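Local structure of putative Glycerophosphoryl diester phosphodiesterase (Silicibacter pomeroyi, 3L12) at residues N33-F38 against G130-L135; A48-V53 against Y145-L150; R182-S187 against D202-Y207. The protein is a putative member of the glycerophosphoryl diester phosphodiesterase family, built on a TIM-barrel fold and holding a magnesium ion. All coordinates share one frame; numbering follows the deposited sequence.

Contact 1. Residues N33-F38 against G130-L135; sequences NTLEGF and GELLDL
Leu-35, in the first turn of helix 35-43, lies across from Leu-132 of helix 129-137, their CA atoms 6.4 Å apart, and no hydrogen bond passes between the two segments. Leucine methyls and one aromatic ring make the join. CD2 of Leu-35 reaches over the backbone of the other helix and rests 3.7 Å from the CA of Leu-132, while Leu-135, one turn after Leu-132, brings its CD2 to 4.1 Å from the same Leu-35 methyl. Phe-38 and Leu-132 cross at about a right angle. The Leu-132 methyl CD1 presses close on CD2 of the Phe-38 ring, at 3.4 Å, and its second methyl, CD2, lies over a face of that ring. Leu-132 sends CG opposite its backbone N (chi1 173°), which carries both methyls across to the ring. Glu-131 adds CB beside CD1 of Leu-35, and its carboxylate OE1 is taken by the backbone N of Arg-128. Thr-34 is the N-cap of helix 35-43: its OG1 accepts from Gly-37 N at 3.0 Å, fixing the first turn that presents Leu-35 and Phe-38. Phe-38 and Leu-132 both touch Phe-51 on strand 48-55, so the apolar seam continues inward from the partly exposed Leu-35 and Leu-135. Helices packed on one another and against the strands they surround are characteristic of the outer layer of a TIM barrel.

Contact 2. Residues A48-V53 against Y145-L150; sequences ALEFDV and YLLLEL. With MG (magnesium ion), chain C.
Glu-50 and Asp-52 of strand 48-53 meet Glu-149 of strand 145-150 around a magnesium ion, on parallel strands whose axes come within 4.7 Å. Five backbone hydrogen bonds pair the strands: the N-H groups of Leu-49, Phe-51 and Val-53 give to the carbonyls of Tyr-145, Leu-147 and Glu-149, and Leu-147 and Glu-149 return theirs to Leu-49 and Phe-51. The metal takes one oxygen from each carboxylate: Glu-50 OE2 and Asp-52 OD1 each at 2.1 Å, and Glu-149 OE1 at 2.0 Å. Two waters and one further atom complete the site. OE1 of Glu-149 therefore stands only 2.8 Å from OD1 of Asp-52, a closeness between two acceptors that the shared cation accounts for; their carboxylate planes are turned 74° apart. Glu-149 reaches the ion with an extended chain, whereas Glu-50 bends at chi2 (-86°). The second oxygens of the first strand are engaged too: one metal-bound water donates to Glu-50 OE1 and Asp-52 OD2, each at 2.6 Å, and Asn-33 ND2 also bonds the latter. On the other face of the sheet Phe-51 lays its ring against Leu-148, CE2 to CG 3.7 Å. Three carboxylates converge on one divalent cation, which probably offsets the crowding of their oxygens and ties the two strands together beyond their backbone bonds.

Contact 3. Residues R182-S187 against D202-Y207; sequences RTVMHS and DLPTSY
His-186 and Ser-206 face each other from adjacent parallel strands, and Ser-206 OG stands at the edge of the imidazole, near its plane, 2.8 Å from ND1. Either group could be the donor of this hydrogen bond, which is fairly straight at 161° and restrains the ring's rotation. Both residues carry the outer atom opposite their own backbone N (His-186 chi1 176°, Ser-206 chi1 173°), and this shared setting brings ring and hydroxyl together on one face of the sheet. NE2 of His-186 bonds an unidentified ligand, probably from the crystallisation liquor, and Ser-206 is placed to act as a second-shell partner orienting the ring. Earlier on that face, Val-184 crosses the Pro-204 ring at about a right angle, CG2 to CG 4.0 Å, and its other methyl, CG1, meets Ser-206 CB at 3.7 Å. On the reverse face selenomethionine Met-185, bent at chi2 and chi3, turns CG past Leu-203 CD1 at 4.0 Å; both side chains also touch Leu-171 of helix 160-176. Three backbone bonds hold the strands: Met-185 N to Pro-204 O, Ser-206 N to Met-185 O at 2.7 Å, and Ser-187 N to Ser-206 O. The carbonyl of Thr-183, against which Pro-204 CD packs, is buried without a hydrogen-bond partner. With helix 190-199 between them, strands 183-187 and 205-209 form a beta-alpha-beta crossover, the repeating unit of a TIM barrel.

Contacts 2 and 3 are buried and belong to one sheet, where strands 145-150 and 183-187 are neighbours: Leu-146 N bonds Arg-182 O, and Leu-150 O is taken by Ser-187 OG. Contact 1 lies farther out, partly buried, and pairs the two helices that each precede a strand of contact 2 in the chain. It also meets that contact where Leu-133 CD2 packs against Leu-146 CD1. The chemistry changes accordingly, from purely apolar packing between the helices to a metal-bound carboxylate cluster at the centre and a histidine-serine pair beside it, with Glu-149 CB against the His-186 ring.

Contact 1. Residues N33-F38 against G130-L135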
loop_
_atom_site.group_PDB
_atom_site.type_symbol
_atom_site.label_atom_id
_atom_site.label_comp_id
_atom_site.label_asym_id
_atom_site.label_seq_id
_atom_site.Cartn_x
_atom_site.Cartn_y
_atom_site.Cartn_z
ATOM N N ASN A 33 -2.839 -4.638 11.663
ATOM C CA ASN A 33 -2.512 -4.232 13.023
ATOM C C ASN A 33 -0.999 -4.039 13.288
ATOM O O ASN A 33 -0.460 -4.326 14.410
ATOM C CB ASN A 33 -3.191 -5.175 14.014
ATOM C CG ASN A 33 -4.654 -4.887 14.183
ATOM O OD1 ASN A 33 -5.070 -3.724 14.130
ATOM N ND2 ASN A 33 -5.456 -5.932 14.480
ATOM N N THR A 34 -0.297 -3.533 12.263
ATOM C CA THR A 34 1.112 -3.232 12.392
ATOM C C THR A 34 1.356 -1.733 12.254
ATOM O O THR A 34 0.650 -1.019 11.541
ATOM C CB THR A 34 1.988 -3.952 11.359
ATOM O OG1 THR A 34 1.622 -3.539 10.038
ATOM C CG2 THR A 34 1.770 -5.523 11.515
ATOM N N LEU A 35 2.326 -1.230 12.977
ATOM C CA LEU A 35 2.727 0.207 12.857
ATOM C C LEU A 35 3.037 0.523 11.396
ATOM O O LEU A 35 2.678 1.563 10.881
ATOM C CB LEU A 35 3.885 0.518 13.739
ATOM C CG LEU A 35 3.757 0.336 15.272
ATOM C CD1 LEU A 35 5.129 0.796 15.996
ATOM C CD2 LEU A 35 2.558 1.107 15.801
ATOM N N GLU A 36 3.679 -0.419 10.705
ATOM C CA GLU A 36 3.978 -0.236 9.282
ATOM C C GLU A 36 2.718 -0.052 8.435
ATOM O O GLU A 36 2.651 0.844 7.559
ATOM C CB GLU A 36 4.870 -1.399 8.781
ATOM C CG GLU A 36 6.241 -1.546 9.523
ATOM C CD GLU A 36 6.214 -2.118 10.950
ATOM O OE1 GLU A 36 5.158 -2.451 11.510
ATOM O OE2 GLU A 36 7.283 -2.234 11.571
ATOM N N GLY A 37 1.709 -0.855 8.693
ATOM C CA GLY A 37 0.464 -0.793 7.970
ATOM C C GLY A 37 -0.329 0.453 8.322
ATOM O O GLY A 37 -1.010 1.035 7.467
ATOM N N PHE A 38 -0.216 0.904 9.593
ATOM C CA PHE A 38 -0.920 2.132 9.972
ATOM C C PHE A 38 -0.315 3.345 9.299
ATOM O O PHE A 38 -1.044 4.195 8.817
ATOM C CB PHE A 38 -1.023 2.312 11.502
ATOM C CG PHE A 38 -1.867 1.282 12.190
ATOM C CD1 PHE A 38 -3.214 1.132 11.866
ATOM C CD2 PHE A 38 -1.330 0.412 13.145
ATOM C CE1 PHE A 38 -4.007 0.178 12.513
ATOM C CE2 PHE A 38 -2.116 -0.551 13.757
ATOM C CZ PHE A 38 -3.459 -0.652 13.458
ATOM N N GLY A 130 0.202 1.729 23.233
ATOM C CA GLY A 130 0.950 2.976 23.461
ATOM C C GLY A 130 1.784 3.386 22.268
ATOM O O GLY A 130 1.877 4.567 21.939
ATOM N N GLU A 131 2.380 2.397 21.607
ATOM C CA GLU A 131 3.188 2.649 20.421
ATOM C C GLU A 131 2.363 3.154 19.277
ATOM O O GLU A 131 2.794 4.022 18.542
ATOM C CB GLU A 131 3.954 1.388 19.996
ATOM C CG GLU A 131 5.022 1.036 20.990
ATOM C CD GLU A 131 5.652 -0.321 20.811
ATOM O OE1 GLU A 131 5.030 -1.266 20.286
ATOM O OE2 GLU A 131 6.825 -0.463 21.270
ATOM N N LEU A 132 1.196 2.571 19.075
ATOM C CA LEU A 132 0.315 3.053 18.047
ATOM C C LEU A 132 -0.153 4.468 18.373
ATOM O O LEU A 132 -0.220 5.329 17.498
ATOM C CB LEU A 132 -0.855 2.096 17.862
ATOM C CG LEU A 132 -1.915 2.627 16.912
ATOM C CD1 LEU A 132 -1.358 2.889 15.453
ATOM C CD2 LEU A 132 -3.063 1.671 16.897
ATOM N N LEU A 133 -0.478 4.738 19.636
ATOM C CA LEU A 133 -0.974 6.076 19.960
ATOM C C LEU A 133 0.130 7.119 19.815
ATOM O O LEU A 133 -0.156 8.228 19.387
ATOM C CB LEU A 133 -1.603 6.112 21.343
ATOM C CG LEU A 133 -2.835 5.209 21.497
ATOM C CD1 LEU A 133 -3.295 5.277 22.951
ATOM C CD2 LEU A 133 -4.068 5.474 20.525
ATOM N N ASP A 134 1.367 6.773 20.159
ATOM C CA ASP A 134 2.525 7.655 19.955
ATOM C C ASP A 134 2.691 8.007 18.450
ATOM O O ASP A 134 2.861 9.201 18.047
ATOM C CB ASP A 134 3.778 6.968 20.494
ATOM C CG ASP A 134 4.964 7.910 20.672
ATOM O OD1 ASP A 134 4.800 9.144 20.748
ATOM O OD2 ASP A 134 6.073 7.396 20.812
ATOM N N LEU A 135 2.619 6.980 17.618
ATOM C CA LEU A 135 2.680 7.163 16.181
ATOM C C LEU A 135 1.573 8.112 15.710
ATOM O O LEU A 135 1.843 9.070 14.986
ATOM C CB LEU A 135 2.536 5.822 15.464
ATOM C CG LEU A 135 2.423 5.820 13.935
ATOM C CD1 LEU A 135 3.739 6.308 13.357
ATOM C CD2 LEU A 135 2.098 4.441 13.380
#

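Contact 2. Residues A48-V53 against Y145-L150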
loop_
_atom_site.group_PDB
_atom_site.type_symbol
_atom_site.label_atom_id
_atom_site.label_comp_id
_atom_site.label_asym_id
_atom_site.label_seq_id
_atom_site.Cartn_x
_atom_site.Cartn_y
_atom_site.Cartn_z
ATOM N N ALA A 48 -9.160 7.897 9.263
ATOM C CA ALA A 48 -9.703 7.143 10.373
ATOM C C ALA A 48 -9.246 5.700 10.302
ATOM O O ALA A 48 -9.164 5.115 9.227
ATOM C CB ALA A 48 -11.183 7.209 10.338
ATOM N N LEU A 49 -8.930 5.139 11.462
ATOM C CA LEU A 49 -8.394 3.814 11.571
ATOM C C LEU A 49 -9.202 3.011 12.536
ATOM O O LEU A 49 -9.620 3.530 13.567
ATOM C CB LEU A 49 -6.970 3.865 12.170
ATOM C CG LEU A 49 -5.879 4.683 11.475
ATOM C CD1 LEU A 49 -4.599 4.661 12.253
ATOM C CD2 LEU A 49 -5.665 4.138 10.036
ATOM N N GLU A 50 -9.379 1.736 12.239
ATOM C CA GLU A 50 -9.908 0.806 13.186
ATOM C C GLU A 50 -8.816 -0.199 13.543
ATOM O O GLU A 50 -8.024 -0.620 12.679
ATOM C CB GLU A 50 -11.096 0.103 12.624
ATOM C CG GLU A 50 -11.845 -0.835 13.571
ATOM C CD GLU A 50 -11.328 -2.266 13.674
ATOM O OE1 GLU A 50 -10.399 -2.646 12.962
ATOM O OE2 GLU A 50 -11.896 -3.079 14.479
ATOM N N PHE A 51 -8.766 -0.590 14.797
ATOM C CA PHE A 51 -7.806 -1.563 15.237
ATOM C C PHE A 51 -8.332 -2.200 16.534
ATOM O O PHE A 51 -9.296 -1.700 17.114
ATOM C CB PHE A 51 -6.458 -0.904 15.437
ATOM C CG PHE A 51 -6.501 0.228 16.409
ATOM C CD1 PHE A 51 -6.806 1.495 15.987
ATOM C CD2 PHE A 51 -6.249 0.019 17.779
ATOM C CE1 PHE A 51 -6.832 2.566 16.888
ATOM C CE2 PHE A 51 -6.285 1.084 18.687
ATOM C CZ PHE A 51 -6.567 2.366 18.210
ATOM N N ASP A 52 -7.652 -3.248 16.982
ATOM C CA ASP A 52 -8.154 -4.085 18.076
ATOM C C ASP A 52 -7.166 -4.075 19.201
ATOM O O ASP A 52 -5.930 -4.055 18.924
ATOM C CB ASP A 52 -8.356 -5.499 17.587
ATOM C CG ASP A 52 -9.099 -5.539 16.266
ATOM O OD1 ASP A 52 -10.361 -5.342 16.292
ATOM O OD2 ASP A 52 -8.422 -5.764 15.223
ATOM N N VAL A 53 -7.679 -4.146 20.432
ATOM C CA VAL A 53 -6.813 -4.171 21.597
ATOM C C VAL A 53 -7.198 -5.334 22.498
ATOM O O VAL A 53 -8.366 -5.563 22.757
ATOM C CB VAL A 53 -6.857 -2.850 22.374
ATOM C CG1 VAL A 53 -5.955 -2.883 23.650
ATOM C CG2 VAL A 53 -6.460 -1.682 21.437
ATOM N N TYR A 145 -8.789 9.749 13.308
ATOM C CA TYR A 145 -9.828 9.363 14.231
ATOM C C TYR A 145 -9.572 7.876 14.469
ATOM O O TYR A 145 -9.158 7.144 13.546
ATOM C CB TYR A 145 -11.216 9.652 13.625
ATOM C CG TYR A 145 -11.416 11.128 13.576
ATOM C CD1 TYR A 145 -10.922 11.900 12.533
ATOM C CD2 TYR A 145 -12.017 11.767 14.628
ATOM C CE1 TYR A 145 -11.041 13.300 12.570
ATOM C CE2 TYR A 145 -12.165 13.137 14.634
ATOM C CZ TYR A 145 -11.676 13.883 13.607
ATOM O OH TYR A 145 -11.842 15.250 13.687
ATOM N N LEU A 146 -9.837 7.417 15.686
ATOM C CA LEU A 146 -9.569 6.035 16.074
ATOM C C LEU A 146 -10.829 5.310 16.555
ATOM O O LEU A 146 -11.512 5.749 17.489
ATOM C CB LEU A 146 -8.554 6.039 17.217
ATOM C CG LEU A 146 -7.246 6.813 17.033
ATOM C CD1 LEU A 146 -6.433 6.707 18.318
ATOM C CD2 LEU A 146 -6.429 6.324 15.890
ATOM N N LEU A 147 -11.131 4.199 15.913
ATOM C CA LEU A 147 -12.204 3.316 16.291
ATOM C C LEU A 147 -11.452 2.165 16.982
ATOM O O LEU A 147 -10.929 1.249 16.348
ATOM C CB LEU A 147 -12.923 2.894 15.021
ATOM C CG LEU A 147 -14.298 2.341 15.076
ATOM C CD1 LEU A 147 -15.316 3.321 15.808
ATOM C CD2 LEU A 147 -14.765 2.035 13.668
ATOM N N LEU A 148 -11.365 2.270 18.307
ATOM C CA LEU A 148 -10.564 1.369 19.134
ATOM C C LEU A 148 -11.445 0.230 19.609
ATOM O O LEU A 148 -12.324 0.378 20.481
ATOM C CB LEU A 148 -9.951 2.186 20.266
ATOM C CG LEU A 148 -8.936 1.525 21.167
ATOM C CD1 LEU A 148 -8.237 2.629 21.946
ATOM C CD2 LEU A 148 -9.526 0.427 22.096
ATOM N N GLU A 149 -11.242 -0.924 18.984
ATOM C CA GLU A 149 -12.071 -2.110 19.293
ATOM C C GLU A 149 -11.481 -2.815 20.523
ATOM O O GLU A 149 -10.387 -3.405 20.450
ATOM C CB GLU A 149 -12.200 -3.083 18.126
ATOM C CG GLU A 149 -13.275 -4.125 18.423
ATOM C CD GLU A 149 -13.464 -5.228 17.409
ATOM O OE1 GLU A 149 -13.124 -5.074 16.235
ATOM O OE2 GLU A 149 -14.060 -6.283 17.829
ATOM N N LEU A 150 -12.207 -2.768 21.633
ATOM C CA LEU A 150 -11.832 -3.537 22.811
ATOM C C LEU A 150 -12.299 -4.980 22.593
ATOM O O LEU A 150 -13.503 -5.199 22.415
ATOM C CB LEU A 150 -12.487 -2.966 24.043
ATOM C CG LEU A 150 -11.944 -1.595 24.509
ATOM C CD1 LEU A 150 -12.781 -0.520 23.871
ATOM C CD2 LEU A 150 -11.945 -1.447 26.012
HETATM MG MG MG C . -11.787 -5.159 14.801
HETATM O O HOH W 1 -10.238 -5.243 13.418
HETATM O O HOH W 2 -11.946 -7.285 14.701
#

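Contact 3. Residues R182-S187 against D202-Y207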
loop_
_atom_site.group_PDB
_atom_site.type_symbol
_atom_site.label_atom_id
_atom_site.label_comp_id
_atom_site.label_asym_id
_atom_site.label_seq_id
_atom_site.Cartn_x
_atom_site.Cartn_y
_atom_site.Cartn_z
ATOM N N ARG A 182 -9.665 12.163 19.598
ATOM C CA ARG A 182 -9.782 11.312 18.416
ATOM C C ARG A 182 -10.277 9.903 18.680
ATOM O O ARG A 182 -10.520 9.151 17.722
ATOM C CB ARG A 182 -8.395 11.170 17.798
ATOM C CG ARG A 182 -7.835 12.443 17.151
ATOM C CD ARG A 182 -8.603 12.756 15.909
ATOM N NE ARG A 182 -7.915 13.796 15.172
ATOM C CZ ARG A 182 -8.096 15.083 15.377
ATOM N NH1 ARG A 182 -8.953 15.498 16.287
ATOM N NH2 ARG A 182 -7.407 15.970 14.667
ATOM N N THR A 183 -10.502 9.530 19.929
ATOM C CA THR A 183 -10.811 8.145 20.254
ATOM C C THR A 183 -12.281 7.820 20.530
ATOM O O THR A 183 -12.964 8.497 21.283
ATOM C CB THR A 183 -10.002 7.733 21.505
ATOM O OG1 THR A 183 -8.600 7.924 21.244
ATOM C CG2 THR A 183 -10.289 6.259 21.880
ATOM N N VAL A 184 -12.701 6.715 19.917
ATOM C CA VAL A 184 -14.009 6.153 20.088
ATOM C C VAL A 184 -13.865 4.747 20.629
ATOM O O VAL A 184 -13.125 3.940 20.073
ATOM C CB VAL A 184 -14.781 6.100 18.752
ATOM C CG1 VAL A 184 -16.177 5.492 18.942
ATOM C CG2 VAL A 184 -14.868 7.478 18.146
HETATM N N MSE A 185 -14.561 4.449 21.722
HETATM C CA MSE A 185 -14.518 3.145 22.348
HETATM C C MSE A 185 -15.559 2.243 21.663
HETATM O O MSE A 185 -16.722 2.550 21.653
HETATM C CB MSE A 185 -14.727 3.308 23.841
HETATM C CG MSE A 185 -13.681 4.232 24.486
HETATM SE SE MSE A 185 -11.896 3.543 24.603
HETATM C CE MSE A 185 -12.025 2.681 26.284
ATOM N N HIS A 186 -15.099 1.120 21.109
ATOM C CA HIS A 186 -15.841 0.302 20.138
ATOM C C HIS A 186 -15.783 -1.165 20.522
ATOM O O HIS A 186 -14.705 -1.645 20.868
ATOM C CB HIS A 186 -15.144 0.629 18.797
ATOM C CG HIS A 186 -15.585 -0.108 17.575
ATOM N ND1 HIS A 186 -16.772 0.147 16.919
ATOM C CD2 HIS A 186 -14.900 -0.983 16.792
ATOM C CE1 HIS A 186 -16.819 -0.591 15.817
ATOM N NE2 HIS A 186 -15.696 -1.276 15.715
ATOM N N SER A 187 -16.916 -1.882 20.478
ATOM C CA SER A 187 -16.891 -3.283 20.862
ATOM C C SER A 187 -18.139 -4.061 20.531
ATOM O O SER A 187 -19.236 -3.505 20.436
ATOM C CB SER A 187 -16.712 -3.363 22.414
ATOM O OG SER A 187 -16.231 -4.640 22.843
ATOM N N ASP A 202 -16.466 11.056 28.553
ATOM C CA ASP A 202 -16.034 11.975 27.518
ATOM C C ASP A 202 -15.768 11.296 26.182
ATOM O O ASP A 202 -15.744 11.980 25.178
ATOM C CB ASP A 202 -14.789 12.759 27.970
ATOM C CG ASP A 202 -13.651 11.877 28.512
ATOM O OD1 ASP A 202 -13.859 11.059 29.474
ATOM O OD2 ASP A 202 -12.514 12.052 27.987
ATOM N N LEU A 203 -15.611 9.962 26.161
ATOM C CA LEU A 203 -15.327 9.225 24.931
ATOM C C LEU A 203 -16.604 8.555 24.454
ATOM O O LEU A 203 -17.269 7.847 25.243
ATOM C CB LEU A 203 -14.208 8.202 25.138
ATOM C CG LEU A 203 -12.896 8.696 25.734
ATOM C CD1 LEU A 203 -11.898 7.519 25.778
ATOM C CD2 LEU A 203 -12.319 9.849 24.946
ATOM N N PRO A 204 -16.978 8.774 23.187
ATOM C CA PRO A 204 -18.184 8.128 22.735
ATOM C C PRO A 204 -17.983 6.608 22.619
ATOM O O PRO A 204 -16.851 6.129 22.517
ATOM C CB PRO A 204 -18.488 8.817 21.401
ATOM C CG PRO A 204 -17.176 9.262 20.888
ATOM C CD PRO A 204 -16.339 9.565 22.126
ATOM N N THR A 205 -19.108 5.884 22.635
ATOM C CA THR A 205 -19.142 4.438 22.577
ATOM C C THR A 205 -19.804 4.021 21.256
ATOM O O THR A 205 -20.803 4.636 20.817
ATOM C CB THR A 205 -19.881 3.821 23.808
ATOM O OG1 THR A 205 -21.166 4.418 23.940
ATOM C CG2 THR A 205 -19.092 4.063 25.114
ATOM N N SER A 206 -19.262 2.952 20.686
ATOM C CA SER A 206 -19.674 2.406 19.394
ATOM C C SER A 206 -19.953 0.910 19.506
ATOM O O SER A 206 -19.109 0.145 19.944
ATOM C CB SER A 206 -18.536 2.662 18.412
ATOM O OG SER A 206 -18.759 2.039 17.179
ATOM N N TYR A 207 -21.155 0.511 19.085
ATOM C CA TYR A 207 -21.707 -0.827 19.289
ATOM C C TYR A 207 -21.709 -1.663 18.007
ATOM O O TYR A 207 -22.467 -1.365 17.061
ATOM C CB TYR A 207 -23.135 -0.669 19.806
ATOM C CG TYR A 207 -23.230 -0.244 21.283
ATOM C CD1 TYR A 207 -22.834 1.032 21.714
ATOM C CD2 TYR A 207 -23.762 -1.098 22.240
ATOM C CE1 TYR A 207 -22.952 1.404 23.053
ATOM C CE2 TYR A 207 -23.874 -0.722 23.603
ATOM C CZ TYR A 207 -23.437 0.514 24.001
ATOM O OH TYR A 207 -23.501 0.896 25.336
#